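Local coordinates for L-threonine-O-3-phosphate decarboxylase (Porphyromonas gingivalis, PDB 3FKD), which probably uses pyridoxal 5'-phosphate to decarboxylate L-threonine O-3-phosphate, as a member of the class I and II aminotransferase family, at residues 57-62 with 238-243; 91-96 with 131-136; 277-282 with 317-322. All blocks are in the same frame, centred on the assembly; numbering follows the deposited sequence.

Overall arrangement
The three contacts belong to different parts of what appears to be a fold type I pyridoxal-phosphate enzyme. Contact 2 joins two parallel strands of the seven-stranded mixed sheet of the large domain. Contact 1 packs two helices beside that sheet, and both segments of contact 2 fall in the chain between its two halves; their centres are about 29 Å apart. Contact 3, later in the sequence, pairs antiparallel strands of a second sheet near the C-terminus. It lies across the chain's centre from contact 1, about 31 Å between centres, but comes within about 7 Å of contact 2 at the nearest atoms. In this family the cofactor site typically lies between the large and small domains.

Contact 1. Residues 57-62 with 238-243; sequences QMLAKR and FILIHP
Leu-240 reaches from helix 230-241 to helix 53-62, and its forked end meets Leu-59 and Arg-62. The closest approach is between two methyls, Leu-59 CD2 and Leu-240 CD1, 3.3 Å apart in the model, short for two methyls. The leucines cross at about a right angle, and Leu-59 CD2 also lies 4.1 Å from Leu-240 CD2, so one methyl faces both tines of the other fork. Leu-240 CD2 touches Arg-62 CG at 4.0 Å, the two side chains sliding past each other in opposite directions. At the margin, CB of Met-58, a selenomethionine, comes to 4.5 Å from Leu-240 CD1. This is helix-against-helix packing at the surface of the aminotransferase-type fold, made by apolar contacts with no hydrogen bond across it; the nearest backbones are Leu-59 and Leu-240, 7.9 Å between CA atoms.

The Arg-62 chain leaves with CG anti to the backbone N (chi1 177°) and then bends at chi2 (86°), which brings one face of its guanidinium under Pro-243 CG, with NH2 3.9 Å from Pro-243 CB. Pro-243 follows the end of helix 230-241; His-242 is the first residue to leave helical geometry. Pro-243 O is hydrogen-bonded to Thr-247 OG1. Behind Leu-59, Ile-70 and Val-72 of strand 70-73 back the helix.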
ATOM      1  N   GLN A  57      11.990 -14.330  -1.884  1.00 27.85           N
ATOM      2  CA  GLN A  57      13.021 -15.338  -2.100  1.00 30.12           C
ATOM      3  C   GLN A  57      14.367 -14.712  -2.524  1.00 29.60           C
ATOM      4  O   GLN A  57      15.389 -14.980  -1.902  1.00 32.12           O
ATOM      5  CB  GLN A  57      12.509 -16.389  -3.087  1.00 33.47           C
ATOM      6  CG  GLN A  57      13.520 -17.387  -3.603  1.00 38.01           C
ATOM      7  CD  GLN A  57      14.043 -18.312  -2.524  1.00 46.27           C
ATOM      8  OE1 GLN A  57      14.999 -17.981  -1.793  1.00 45.90           O
ATOM      9  NE2 GLN A  57      13.434 -19.499  -2.427  1.00 49.12           N
HETATM   10  N   MSE A  58      14.379 -13.863  -3.545  1.00 28.36           N
HETATM   11  CA  MSE A  58      15.643 -13.249  -3.980  1.00 29.13           C
HETATM   12  C   MSE A  58      16.274 -12.270  -2.964  1.00 29.28           C
HETATM   13  O   MSE A  58      17.481 -12.018  -3.012  1.00 30.27           O
HETATM   14  CB  MSE A  58      15.480 -12.508  -5.297  1.00 28.83           C
HETATM   15  CG  MSE A  58      14.748 -13.264  -6.403  1.00 29.39           C
HETATM   16 SE   MSE A  58      14.390 -11.892  -7.749  1.00 56.90          SE
HETATM   17  CE  MSE A  58      12.873 -12.623  -8.678  1.00 32.32           C
ATOM     18  N   LEU A  59      15.470 -11.685  -2.081  1.00 26.84           N
ATOM     19  CA  LEU A  59      16.014 -10.833  -1.050  1.00 25.81           C
ATOM     20  C   LEU A  59      16.725 -11.709  -0.033  1.00 26.62           C
ATOM     21  O   LEU A  59      17.853 -11.457   0.340  1.00 26.31           O
ATOM     22  CB  LEU A  59      14.898 -10.022  -0.382  1.00 26.12           C
ATOM     23  CG  LEU A  59      14.326  -8.832  -1.166  1.00 24.31           C
ATOM     24  CD1 LEU A  59      13.088  -8.237  -0.498  1.00 19.77           C
ATOM     25  CD2 LEU A  59      15.411  -7.766  -1.395  1.00 21.91           C
ATOM     26  N   ALA A  60      16.056 -12.761   0.409  1.00 28.63           N
ATOM     27  CA  ALA A  60      16.627 -13.656   1.394  1.00 28.81           C
ATOM     28  C   ALA A  60      18.033 -14.078   0.975  1.00 30.51           C
ATOM     29  O   ALA A  60      18.981 -13.985   1.758  1.00 30.00           O
ATOM     30  CB  ALA A  60      15.739 -14.868   1.561  1.00 30.97           C
ATOM     31  N   LYS A  61      18.159 -14.522  -0.272  1.00 29.69           N
ATOM     32  CA  LYS A  61      19.416 -15.050  -0.772  1.00 30.93           C
ATOM     33  C   LYS A  61      20.486 -13.988  -0.832  1.00 31.47           C
ATOM     34  O   LYS A  61      21.648 -14.218  -0.472  1.00 33.54           O
ATOM     35  CB  LYS A  61      19.209 -15.644  -2.164  1.00 33.19           C
ATOM     36  CG  LYS A  61      20.352 -16.518  -2.632  1.00 36.47           C
ATOM     37  CD  LYS A  61      20.015 -17.211  -3.958  1.00 41.97           C
ATOM     38  CE  LYS A  61      21.276 -17.494  -4.780  1.00 40.61           C
ATOM     39  NZ  LYS A  61      21.006 -17.449  -6.255  1.00 40.44           N
ATOM     40  N   ARG A  62      20.094 -12.819  -1.319  1.00 30.05           N
ATOM     41  CA  ARG A  62      21.014 -11.712  -1.448  1.00 29.94           C
ATOM     42  C   ARG A  62      21.512 -11.275  -0.063  1.00 30.73           C
ATOM     43  O   ARG A  62      22.657 -10.888   0.100  1.00 31.33           O
ATOM     44  CB  ARG A  62      20.308 -10.554  -2.158  1.00 30.36           C
ATOM     45  CG  ARG A  62      21.153  -9.291  -2.289  1.00 34.11           C
ATOM     46  CD  ARG A  62      22.036  -9.372  -3.549  1.00 40.86           C
ATOM     47  NE  ARG A  62      22.980  -8.258  -3.612  1.00 43.18           N
ATOM     48  CZ  ARG A  62      24.307  -8.391  -3.642  1.00 45.56           C
ATOM     49  NH1 ARG A  62      24.863  -9.601  -3.634  1.00 46.09           N
ATOM     50  NH2 ARG A  62      25.080  -7.307  -3.691  1.00 45.91           N
ATOM     51  N   PHE A 238      14.796  -5.661 -10.534  1.00 24.59           N
ATOM     52  CA  PHE A 238      15.810  -5.015 -11.365  1.00 24.35           C
ATOM     53  C   PHE A 238      16.989  -4.407 -10.562  1.00 24.02           C
ATOM     54  O   PHE A 238      18.154  -4.668 -10.854  1.00 21.71           O
ATOM     55  CB  PHE A 238      15.156  -3.948 -12.247  1.00 23.28           C
ATOM     56  CG  PHE A 238      16.014  -3.525 -13.393  1.00 24.96           C
ATOM     57  CD1 PHE A 238      16.663  -2.311 -13.377  1.00 25.18           C
ATOM     58  CD2 PHE A 238      16.188  -4.347 -14.480  1.00 23.98           C
ATOM     59  CE1 PHE A 238      17.452  -1.924 -14.437  1.00 25.70           C
ATOM     60  CE2 PHE A 238      16.983  -3.963 -15.524  1.00 25.02           C
ATOM     61  CZ  PHE A 238      17.610  -2.757 -15.505  1.00 26.26           C
ATOM     62  N   ILE A 239      16.680  -3.599  -9.552  1.00 23.58           N
ATOM     63  CA  ILE A 239      17.734  -3.088  -8.667  1.00 23.92           C
ATOM     64  C   ILE A 239      18.610  -4.218  -8.069  1.00 23.86           C
ATOM     65  O   ILE A 239      19.846  -4.103  -8.042  1.00 22.24           O
ATOM     66  CB  ILE A 239      17.152  -2.186  -7.559  1.00 21.49           C
ATOM     67  CG1 ILE A 239      16.605  -0.892  -8.192  1.00 22.56           C
ATOM     68  CG2 ILE A 239      18.193  -1.942  -6.427  1.00 18.00           C
ATOM     69  CD1 ILE A 239      15.444  -0.218  -7.414  1.00 18.32           C
ATOM     70  N   LEU A 240      17.971  -5.292  -7.604  1.00 21.78           N
ATOM     71  CA  LEU A 240      18.692  -6.422  -7.020  1.00 23.32           C
ATOM     72  C   LEU A 240      19.652  -7.131  -7.976  1.00 24.45           C
ATOM     73  O   LEU A 240      20.694  -7.603  -7.547  1.00 24.59           O
ATOM     74  CB  LEU A 240      17.734  -7.459  -6.448  1.00 24.20           C
ATOM     75  CG  LEU A 240      17.216  -7.104  -5.069  1.00 25.48           C
ATOM     76  CD1 LEU A 240      16.208  -8.151  -4.605  1.00 23.68           C
ATOM     77  CD2 LEU A 240      18.392  -7.021  -4.149  1.00 23.82           C
ATOM     78  N   ILE A 241      19.284  -7.219  -9.254  1.00 25.38           N
ATOM     79  CA  ILE A 241      20.072  -7.915 -10.280  1.00 24.46           C
ATOM     80  C   ILE A 241      21.291  -7.073 -10.721  1.00 27.08           C
ATOM     81  O   ILE A 241      22.275  -7.587 -11.265  1.00 30.02           O
ATOM     82  CB  ILE A 241      19.160  -8.282 -11.474  1.00 24.66           C
ATOM     83  CG1 ILE A 241      18.225  -9.420 -11.077  1.00 30.29           C
ATOM     84  CG2 ILE A 241      19.937  -8.741 -12.676  1.00 29.21           C
ATOM     85  CD1 ILE A 241      17.149  -9.789 -12.165  1.00 31.49           C
ATOM     86  N   HIS A 242      21.230  -5.776 -10.451  1.00 24.97           N
ATOM     87  CA  HIS A 242      22.232  -4.850 -10.910  1.00 23.59           C
ATOM     88  C   HIS A 242      22.785  -3.994  -9.741  1.00 22.51           C
ATOM     89  O   HIS A 242      22.684  -2.787  -9.747  1.00 19.54           O
ATOM     90  CB  HIS A 242      21.605  -3.965 -11.980  1.00 22.90           C
ATOM     91  CG  HIS A 242      20.906  -4.719 -13.066  1.00 25.02           C
ATOM     92  ND1 HIS A 242      21.438  -4.878 -14.330  1.00 27.60           N
ATOM     93  CD2 HIS A 242      19.700  -5.333 -13.092  1.00 26.99           C
ATOM     94  CE1 HIS A 242      20.596  -5.565 -15.079  1.00 25.46           C
ATOM     95  NE2 HIS A 242      19.527  -5.842 -14.355  1.00 25.59           N
ATOM     96  N   PRO A 243      23.369  -4.646  -8.728  1.00 24.61           N
ATOM     97  CA  PRO A 243      23.938  -3.933  -7.570  1.00 22.20           C
ATOM     98  C   PRO A 243      24.870  -2.795  -7.959  1.00 25.14           C
ATOM     99  O   PRO A 243      24.750  -1.702  -7.413  1.00 25.70           O
ATOM    100  CB  PRO A 243      24.705  -5.033  -6.821  1.00 25.79           C
ATOM    101  CG  PRO A 243      24.731  -6.255  -7.813  1.00 25.11           C
ATOM    102  CD  PRO A 243      23.444  -6.111  -8.551  1.00 22.49           C
TER

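Contact 2. Residues 91-96 with 131-136; sequences RSLIAI and DFCWLC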
ATOM      1  N   ARG A  91       5.269  -1.283  25.008  1.00 35.37           N
ATOM      2  CA  ARG A  91       5.934  -0.063  25.453  1.00 34.94           C
ATOM      3  C   ARG A  91       7.125   0.199  24.551  1.00 31.64           C
ATOM      4  O   ARG A  91       7.992  -0.657  24.367  1.00 30.36           O
ATOM      5  CB  ARG A  91       6.350  -0.181  26.921  1.00 37.18           C
ATOM      6  CG  ARG A  91       5.126  -0.390  27.813  1.00 41.18           C
ATOM      7  CD  ARG A  91       5.419  -0.686  29.266  1.00 46.83           C
ATOM      8  NE  ARG A  91       4.135  -0.804  29.961  1.00 59.29           N
ATOM      9  CZ  ARG A  91       3.964  -1.228  31.215  1.00 61.64           C
ATOM     10  NH1 ARG A  91       5.016  -1.583  31.958  1.00 63.44           N
ATOM     11  NH2 ARG A  91       2.736  -1.286  31.722  1.00 53.90           N
ATOM     12  N   SER A  92       7.135   1.397  23.985  1.00 31.31           N
ATOM     13  CA  SER A  92       8.151   1.792  23.028  1.00 31.03           C
ATOM     14  C   SER A  92       8.945   3.010  23.474  1.00 29.56           C
ATOM     15  O   SER A  92       8.370   4.034  23.859  1.00 30.19           O
ATOM     16  CB  SER A  92       7.520   2.041  21.650  1.00 27.01           C
ATOM     17  OG  SER A  92       7.131   0.814  21.099  1.00 27.93           O
ATOM     18  N   LEU A  93      10.265   2.853  23.414  1.00 27.94           N
ATOM     19  CA  LEU A  93      11.244   3.911  23.578  1.00 29.16           C
ATOM     20  C   LEU A  93      11.592   4.440  22.196  1.00 27.97           C
ATOM     21  O   LEU A  93      12.084   3.699  21.351  1.00 28.64           O
ATOM     22  CB  LEU A  93      12.519   3.352  24.248  1.00 31.74           C
ATOM     23  CG  LEU A  93      13.628   4.323  24.723  1.00 33.67           C
ATOM     24  CD1 LEU A  93      13.061   5.399  25.649  1.00 32.91           C
ATOM     25  CD2 LEU A  93      14.784   3.605  25.400  1.00 32.93           C
ATOM     26  N   ILE A  94      11.333   5.712  21.955  1.00 25.63           N
ATOM     27  CA  ILE A  94      11.656   6.308  20.674  1.00 24.49           C
ATOM     28  C   ILE A  94      12.655   7.494  20.825  1.00 26.45           C
ATOM     29  O   ILE A  94      12.397   8.445  21.548  1.00 27.06           O
ATOM     30  CB  ILE A  94      10.373   6.789  19.990  1.00 24.42           C
ATOM     31  CG1 ILE A  94       9.368   5.626  19.816  1.00 25.58           C
ATOM     32  CG2 ILE A  94      10.691   7.445  18.689  1.00 24.54           C
ATOM     33  CD1 ILE A  94       8.012   6.037  19.254  1.00 23.40           C
ATOM     34  N   ALA A  95      13.802   7.430  20.161  1.00 24.40           N
ATOM     35  CA  ALA A  95      14.700   8.573  20.140  1.00 26.52           C
ATOM     36  C   ALA A  95      14.116   9.697  19.282  1.00 24.73           C
ATOM     37  O   ALA A  95      13.507   9.441  18.271  1.00 24.53           O
ATOM     38  CB  ALA A  95      16.061   8.172  19.647  1.00 25.81           C
ATOM     39  N   ILE A  96      14.272  10.936  19.721  1.00 24.86           N
ATOM     40  CA  ILE A  96      13.818  12.088  18.968  1.00 24.63           C
ATOM     41  C   ILE A  96      14.947  13.133  18.868  1.00 29.98           C
ATOM     42  O   ILE A  96      15.881  13.144  19.681  1.00 31.21           O
ATOM     43  CB  ILE A  96      12.597  12.735  19.640  1.00 27.04           C
ATOM     44  CG1 ILE A  96      12.819  12.826  21.147  1.00 29.84           C
ATOM     45  CG2 ILE A  96      11.335  11.948  19.361  1.00 27.09           C
ATOM     46  CD1 ILE A  96      11.959  13.862  21.851  1.00 29.76           C
ATOM     47  N   ASP A 131       9.552  -2.686  25.532  1.00 31.80           N
ATOM     48  CA  ASP A 131       9.448  -3.883  24.714  1.00 33.12           C
ATOM     49  C   ASP A 131      10.110  -3.615  23.351  1.00 33.07           C
ATOM     50  O   ASP A 131      10.693  -4.506  22.719  1.00 31.79           O
ATOM     51  CB  ASP A 131       7.989  -4.376  24.638  1.00 33.27           C
ATOM     52  CG  ASP A 131       7.303  -4.412  26.042  1.00 38.01           C
ATOM     53  OD1 ASP A 131       7.922  -4.910  27.023  1.00 38.81           O
ATOM     54  OD2 ASP A 131       6.156  -3.919  26.167  1.00 35.62           O
ATOM     55  N   PHE A 132      10.061  -2.356  22.942  1.00 31.66           N
ATOM     56  CA  PHE A 132      10.642  -1.946  21.692  1.00 28.59           C
ATOM     57  C   PHE A 132      11.408  -0.667  21.859  1.00 29.84           C
ATOM     58  O   PHE A 132      11.037   0.205  22.645  1.00 27.59           O
ATOM     59  CB  PHE A 132       9.560  -1.758  20.635  1.00 29.28           C
ATOM     60  CG  PHE A 132       8.859  -3.028  20.279  1.00 30.32           C
ATOM     61  CD1 PHE A 132       9.415  -3.906  19.368  1.00 30.12           C
ATOM     62  CD2 PHE A 132       7.663  -3.364  20.887  1.00 29.90           C
ATOM     63  CE1 PHE A 132       8.776  -5.080  19.051  1.00 30.49           C
ATOM     64  CE2 PHE A 132       7.022  -4.542  20.591  1.00 29.20           C
ATOM     65  CZ  PHE A 132       7.573  -5.400  19.670  1.00 32.16           C
ATOM     66  N   CYS A 133      12.500  -0.593  21.100  1.00 29.71           N
ATOM     67  CA  CYS A 133      13.269   0.609  20.930  1.00 26.72           C
ATOM     68  C   CYS A 133      13.456   0.883  19.434  1.00 26.58           C
ATOM     69  O   CYS A 133      13.911   0.019  18.686  1.00 26.68           O
ATOM     70  CB  CYS A 133      14.620   0.469  21.625  1.00 28.05           C
ATOM     71  SG  CYS A 133      15.635   1.916  21.441  1.00 29.30           S
ATOM     72  N   TRP A 134      13.127   2.102  19.022  1.00 25.77           N
ATOM     73  CA  TRP A 134      13.069   2.472  17.616  1.00 26.62           C
ATOM     74  C   TRP A 134      14.214   3.419  17.203  1.00 27.02           C
ATOM     75  O   TRP A 134      14.254   4.595  17.580  1.00 29.10           O
ATOM     76  CB  TRP A 134      11.701   3.096  17.307  1.00 25.18           C
ATOM     77  CG  TRP A 134      10.480   2.183  17.582  1.00 27.18           C
ATOM     78  CD1 TRP A 134      10.042   1.715  18.806  1.00 27.25           C
ATOM     79  CD2 TRP A 134       9.543   1.678  16.616  1.00 24.11           C
ATOM     80  NE1 TRP A 134       8.911   0.941  18.644  1.00 24.09           N
ATOM     81  CE2 TRP A 134       8.568   0.926  17.325  1.00 22.53           C
ATOM     82  CE3 TRP A 134       9.420   1.812  15.227  1.00 24.24           C
ATOM     83  CZ2 TRP A 134       7.506   0.295  16.693  1.00 23.68           C
ATOM     84  CZ3 TRP A 134       8.362   1.175  14.586  1.00 23.74           C
ATOM     85  CH2 TRP A 134       7.410   0.420  15.335  1.00 24.38           C
ATOM     86  N   LEU A 135      15.155   2.907  16.429  1.00 26.15           N
ATOM     87  CA  LEU A 135      16.292   3.713  16.010  1.00 26.09           C
ATOM     88  C   LEU A 135      16.401   3.803  14.509  1.00 25.31           C
ATOM     89  O   LEU A 135      15.814   3.016  13.760  1.00 26.14           O
ATOM     90  CB  LEU A 135      17.583   3.154  16.586  1.00 27.84           C
ATOM     91  CG  LEU A 135      17.441   3.045  18.101  1.00 29.95           C
ATOM     92  CD1 LEU A 135      18.473   2.114  18.688  1.00 30.27           C
ATOM     93  CD2 LEU A 135      17.482   4.439  18.738  1.00 27.92           C
ATOM     94  N   CYS A 136      17.137   4.790  14.059  1.00 26.16           N
ATOM     95  CA  CYS A 136      17.384   4.906  12.638  1.00 25.89           C
ATOM     96  C   CYS A 136      18.796   5.413  12.529  1.00 25.52           C
ATOM     97  O   CYS A 136      19.173   6.383  13.167  1.00 25.44           O
ATOM     98  CB  CYS A 136      16.349   5.821  11.977  1.00 23.71           C
ATOM     99  SG  CYS A 136      16.662   6.257  10.272  1.00 24.18           S
TER
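Strands 91-96 and 132-136 run parallel, their axes 22° apart, with Ser-92 beside Phe-132, Leu-93 beside Cys-133 and Ile-94 beside Trp-134. The ladder alternates in the parallel manner: Phe-132 N donates to Arg-91 O, Leu-93 N to Phe-132 O at 2.9 Å, and Trp-134 N to Leu-93 O. At the ladder's start Arg-91 O takes a second N-H, from Asp-131 N at 2.8 Å, and this bond is the more bent. The Asp-131 carboxylate answers from the residue just before strand 132-136: its OD2 accepts from Arg-91 N at 3.0 Å, met from above the carboxylate plane. Backbone and side chain together thus hold the start of the pairing.

On the face carrying Ser-92, Ile-94, Phe-132 and Trp-134, the indole CG stands beside its own backbone N (chi1 -60°), and with chi2 at 66° the NE1 edge faces Ser-92. NE1 of Trp-134 donates to Ser-92 OG at 3.0 Å, near the indole plane, although the position of OG is less certain. Ile-94 CG1 lies 4.1 Å from Trp-134 CD1, the two side chains side by side and pointing the same way. Leu-93 and Cys-133 project from the other face, where Leu-93 CD2 approaches Cys-133 SG at 4.4 Å. Further along, Ala-95 CB meets Leu-135 CD2.

Helix 100-108 lies on the Trp-134 face through Tyr-102 and Cys-106, and Phe-87 meets the Phe-132 ring edge-to-face. The pair lies in the parallel core of the seven-stranded large-domain sheet, as in fold type I pyridoxal-phosphate enzymes, with strand 112-117 beyond 91-96 and strand 162-166 beyond 132-136.

Contact 3. Residues 277-282 with 317-322; sequences TTFFLL and YVRITT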
ATOM      1  N   THR A 277      25.866  12.172   7.885  1.00 24.31           N
ATOM      2  CA  THR A 277      25.408  11.727   6.588  1.00 24.10           C
ATOM      3  C   THR A 277      25.146  12.915   5.680  1.00 24.23           C
ATOM      4  O   THR A 277      25.528  14.011   6.015  1.00 25.99           O
ATOM      5  CB  THR A 277      24.156  10.806   6.694  1.00 24.48           C
ATOM      6  OG1 THR A 277      23.956  10.139   5.456  1.00 26.98           O
ATOM      7  CG2 THR A 277      22.884  11.600   7.009  1.00 24.70           C
ATOM      8  N   THR A 278      24.463  12.706   4.554  1.00 24.51           N
ATOM      9  CA  THR A 278      24.373  13.742   3.520  1.00 25.18           C
ATOM     10  C   THR A 278      23.194  14.730   3.641  1.00 22.22           C
ATOM     11  O   THR A 278      23.027  15.623   2.806  1.00 22.17           O
ATOM     12  CB  THR A 278      24.348  13.117   2.151  1.00 23.67           C
ATOM     13  OG1 THR A 278      23.253  12.222   2.118  1.00 25.59           O
ATOM     14  CG2 THR A 278      25.586  12.299   1.924  1.00 25.83           C
ATOM     15  N   PHE A 279      22.388  14.572   4.671  1.00 20.36           N
ATOM     16  CA  PHE A 279      21.469  15.639   5.046  1.00 21.92           C
ATOM     17  C   PHE A 279      21.750  16.031   6.508  1.00 21.68           C
ATOM     18  O   PHE A 279      22.416  15.292   7.227  1.00 21.11           O
ATOM     19  CB  PHE A 279      20.016  15.183   4.878  1.00 22.08           C
ATOM     20  CG  PHE A 279      19.713  13.902   5.587  1.00 20.24           C
ATOM     21  CD1 PHE A 279      19.373  13.908   6.918  1.00 18.80           C
ATOM     22  CD2 PHE A 279      19.791  12.686   4.911  1.00 19.97           C
ATOM     23  CE1 PHE A 279      19.124  12.727   7.572  1.00 20.63           C
ATOM     24  CE2 PHE A 279      19.535  11.499   5.553  1.00 18.83           C
ATOM     25  CZ  PHE A 279      19.190  11.500   6.868  1.00 19.14           C
ATOM     26  N   PHE A 280      21.215  17.168   6.947  1.00 22.06           N
ATOM     27  CA  PHE A 280      21.580  17.751   8.252  1.00 22.87           C
ATOM     28  C   PHE A 280      20.569  18.818   8.694  1.00 22.06           C
ATOM     29  O   PHE A 280      19.852  19.384   7.884  1.00 23.57           O
ATOM     30  CB  PHE A 280      23.024  18.374   8.190  1.00 22.02           C
ATOM     31  CG  PHE A 280      23.203  19.324   7.045  1.00 21.04           C
ATOM     32  CD1 PHE A 280      22.775  20.641   7.147  1.00 21.81           C
ATOM     33  CD2 PHE A 280      23.715  18.884   5.835  1.00 20.23           C
ATOM     34  CE1 PHE A 280      22.896  21.508   6.093  1.00 21.56           C
ATOM     35  CE2 PHE A 280      23.816  19.738   4.769  1.00 21.34           C
ATOM     36  CZ  PHE A 280      23.422  21.074   4.908  1.00 21.85           C
ATOM     37  N   LEU A 281      20.531  19.101   9.985  1.00 23.47           N
ATOM     38  CA  LEU A 281      19.760  20.222  10.520  1.00 24.60           C
ATOM     39  C   LEU A 281      20.584  21.567  10.482  1.00 26.22           C
ATOM     40  O   LEU A 281      21.774  21.615  10.818  1.00 24.64           O
ATOM     41  CB  LEU A 281      19.332  19.861  11.953  1.00 21.87           C
ATOM     42  CG  LEU A 281      17.956  19.327  12.377  1.00 25.75           C
ATOM     43  CD1 LEU A 281      17.015  18.861  11.296  1.00 21.47           C
ATOM     44  CD2 LEU A 281      18.129  18.240  13.415  1.00 25.76           C
ATOM     45  N   LEU A 282      19.965  22.651  10.037  1.00 25.13           N
ATOM     46  CA  LEU A 282      20.502  23.946  10.396  1.00 27.03           C
ATOM     47  C   LEU A 282      19.531  24.808  11.239  1.00 28.01           C
ATOM     48  O   LEU A 282      18.299  24.769  11.069  1.00 25.23           O
ATOM     49  CB  LEU A 282      21.092  24.689   9.191  1.00 29.63           C
ATOM     50  CG  LEU A 282      20.350  25.662   8.276  1.00 29.58           C
ATOM     51  CD1 LEU A 282      19.476  26.701   9.030  1.00 28.13           C
ATOM     52  CD2 LEU A 282      21.417  26.363   7.426  1.00 26.32           C
ATOM     53  N   TYR A 317      14.416  25.511  13.170  1.00 30.00           N
ATOM     54  CA  TYR A 317      15.108  24.410  12.491  1.00 28.63           C
ATOM     55  C   TYR A 317      14.601  24.073  11.074  1.00 27.20           C
ATOM     56  O   TYR A 317      13.402  23.945  10.849  1.00 24.88           O
ATOM     57  CB  TYR A 317      15.065  23.142  13.328  1.00 27.18           C
ATOM     58  CG  TYR A 317      15.936  23.169  14.547  1.00 30.24           C
ATOM     59  CD1 TYR A 317      15.436  23.630  15.773  1.00 31.49           C
ATOM     60  CD2 TYR A 317      17.233  22.694  14.512  1.00 29.24           C
ATOM     61  CE1 TYR A 317      16.205  23.646  16.914  1.00 28.89           C
ATOM     62  CE2 TYR A 317      18.020  22.721  15.663  1.00 34.21           C
ATOM     63  CZ  TYR A 317      17.484  23.192  16.866  1.00 31.68           C
ATOM     64  OH  TYR A 317      18.236  23.231  18.015  1.00 33.65           O
ATOM     65  N   VAL A 318      15.537  23.936  10.136  1.00 26.42           N
ATOM     66  CA  VAL A 318      15.253  23.338   8.833  1.00 24.70           C
ATOM     67  C   VAL A 318      16.141  22.120   8.593  1.00 23.54           C
ATOM     68  O   VAL A 318      17.259  22.047   9.091  1.00 24.15           O
ATOM     69  CB  VAL A 318      15.429  24.343   7.661  1.00 25.12           C
ATOM     70  CG1 VAL A 318      14.605  25.578   7.897  1.00 27.69           C
ATOM     71  CG2 VAL A 318      16.879  24.709   7.474  1.00 24.24           C
ATOM     72  N   ARG A 319      15.630  21.152   7.844  1.00 23.36           N
ATOM     73  CA  ARG A 319      16.451  20.041   7.382  1.00 23.14           C
ATOM     74  C   ARG A 319      16.891  20.344   5.947  1.00 22.84           C
ATOM     75  O   ARG A 319      16.061  20.717   5.120  1.00 22.16           O
ATOM     76  CB  ARG A 319      15.675  18.697   7.436  1.00 23.28           C
ATOM     77  CG  ARG A 319      16.587  17.453   7.290  1.00 21.16           C
ATOM     78  CD  ARG A 319      15.846  16.176   7.204  1.00 18.83           C
ATOM     79  NE  ARG A 319      14.943  16.242   6.080  1.00 21.87           N
ATOM     80  CZ  ARG A 319      13.805  15.566   5.975  1.00 20.15           C
ATOM     81  NH1 ARG A 319      13.415  14.721   6.936  1.00 19.06           N
ATOM     82  NH2 ARG A 319      13.077  15.731   4.891  1.00 20.42           N
ATOM     83  N   ILE A 320      18.186  20.185   5.670  1.00 21.16           N
ATOM     84  CA  ILE A 320      18.743  20.396   4.335  1.00 21.36           C
ATOM     85  C   ILE A 320      19.543  19.185   3.805  1.00 22.65           C
ATOM     86  O   ILE A 320      20.460  18.712   4.487  1.00 22.09           O
ATOM     87  CB  ILE A 320      19.716  21.573   4.321  1.00 22.91           C
ATOM     88  CG1 ILE A 320      19.145  22.799   5.047  1.00 23.36           C
ATOM     89  CG2 ILE A 320      20.169  21.892   2.886  1.00 23.48           C
ATOM     90  CD1 ILE A 320      18.495  23.790   4.152  1.00 24.56           C
ATOM     91  N   THR A 321      19.204  18.695   2.601  1.00 20.15           N
ATOM     92  CA  THR A 321      20.013  17.691   1.916  1.00 21.24           C
ATOM     93  C   THR A 321      20.934  18.285   0.854  1.00 21.53           C
ATOM     94  O   THR A 321      20.479  18.939  -0.081  1.00 22.60           O
ATOM     95  CB  THR A 321      19.146  16.625   1.196  1.00 21.91           C
ATOM     96  OG1 THR A 321      18.137  16.169   2.089  1.00 21.86           O
ATOM     97  CG2 THR A 321      20.010  15.433   0.708  1.00 18.53           C
ATOM     98  N   THR A 322      22.223  18.009   0.985  1.00 21.48           N
ATOM     99  CA  THR A 322      23.222  18.356  -0.031  1.00 22.27           C
ATOM    100  C   THR A 322      22.808  17.974  -1.462  1.00 21.13           C
ATOM    101  O   THR A 322      22.619  16.814  -1.772  1.00 20.84           O
ATOM    102  CB  THR A 322      24.536  17.668   0.311  1.00 23.59           C
ATOM    103  OG1 THR A 322      24.902  18.024   1.647  1.00 24.93           O
ATOM    104  CG2 THR A 322      25.676  17.981  -0.731  1.00 24.18           C
TER
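Phe-280 and Ile-320, an antiparallel hydrogen-bonded pair, form the dense part of this strand pairing. Their two backbone bonds differ: Ile-320 N to Phe-280 O is almost straight (176°), whereas Phe-280 N to Ile-320 O is bent (139°). The Phe-280 CG sits between its backbone N and carbonyl carbon (chi1 52°), which folds the ring over the partner strand. Ile-320 O lies 3.4 Å above the ring plane, over its centre; Ile-320 CB touches Phe-280 CE1 at 3.6 Å, and Thr-322 OG1, hydrogen-bonded to Thr-257 OG1, lies at the ring edge. On the same face Leu-282 CD1 meets Val-318 CG2 at 3.6 Å, side by side.

Looser packing marks the Leu-281 and Tyr-317 end. Leu-281 CG stands 4.1 Å from CD2 of partly exposed Tyr-317, whose OH bonds to Arg-283 NE, and Leu-281 CD1 reaches Arg-319 CB at 4.1 Å. The Arg-319 chain, bent at chi3, bonds Ser-21 O through NH2.

Thr-322 N donates to Thr-278 O at 3.1 Å. Helix 325-339 packs on Leu-282 and Ile-320, and helix 250-266 on Thr-278 and Thr-322, while strands 270-272 and 302-306 flank the antiparallel pair in the smaller C-terminal sheet, consistent with the small domain of fold type I.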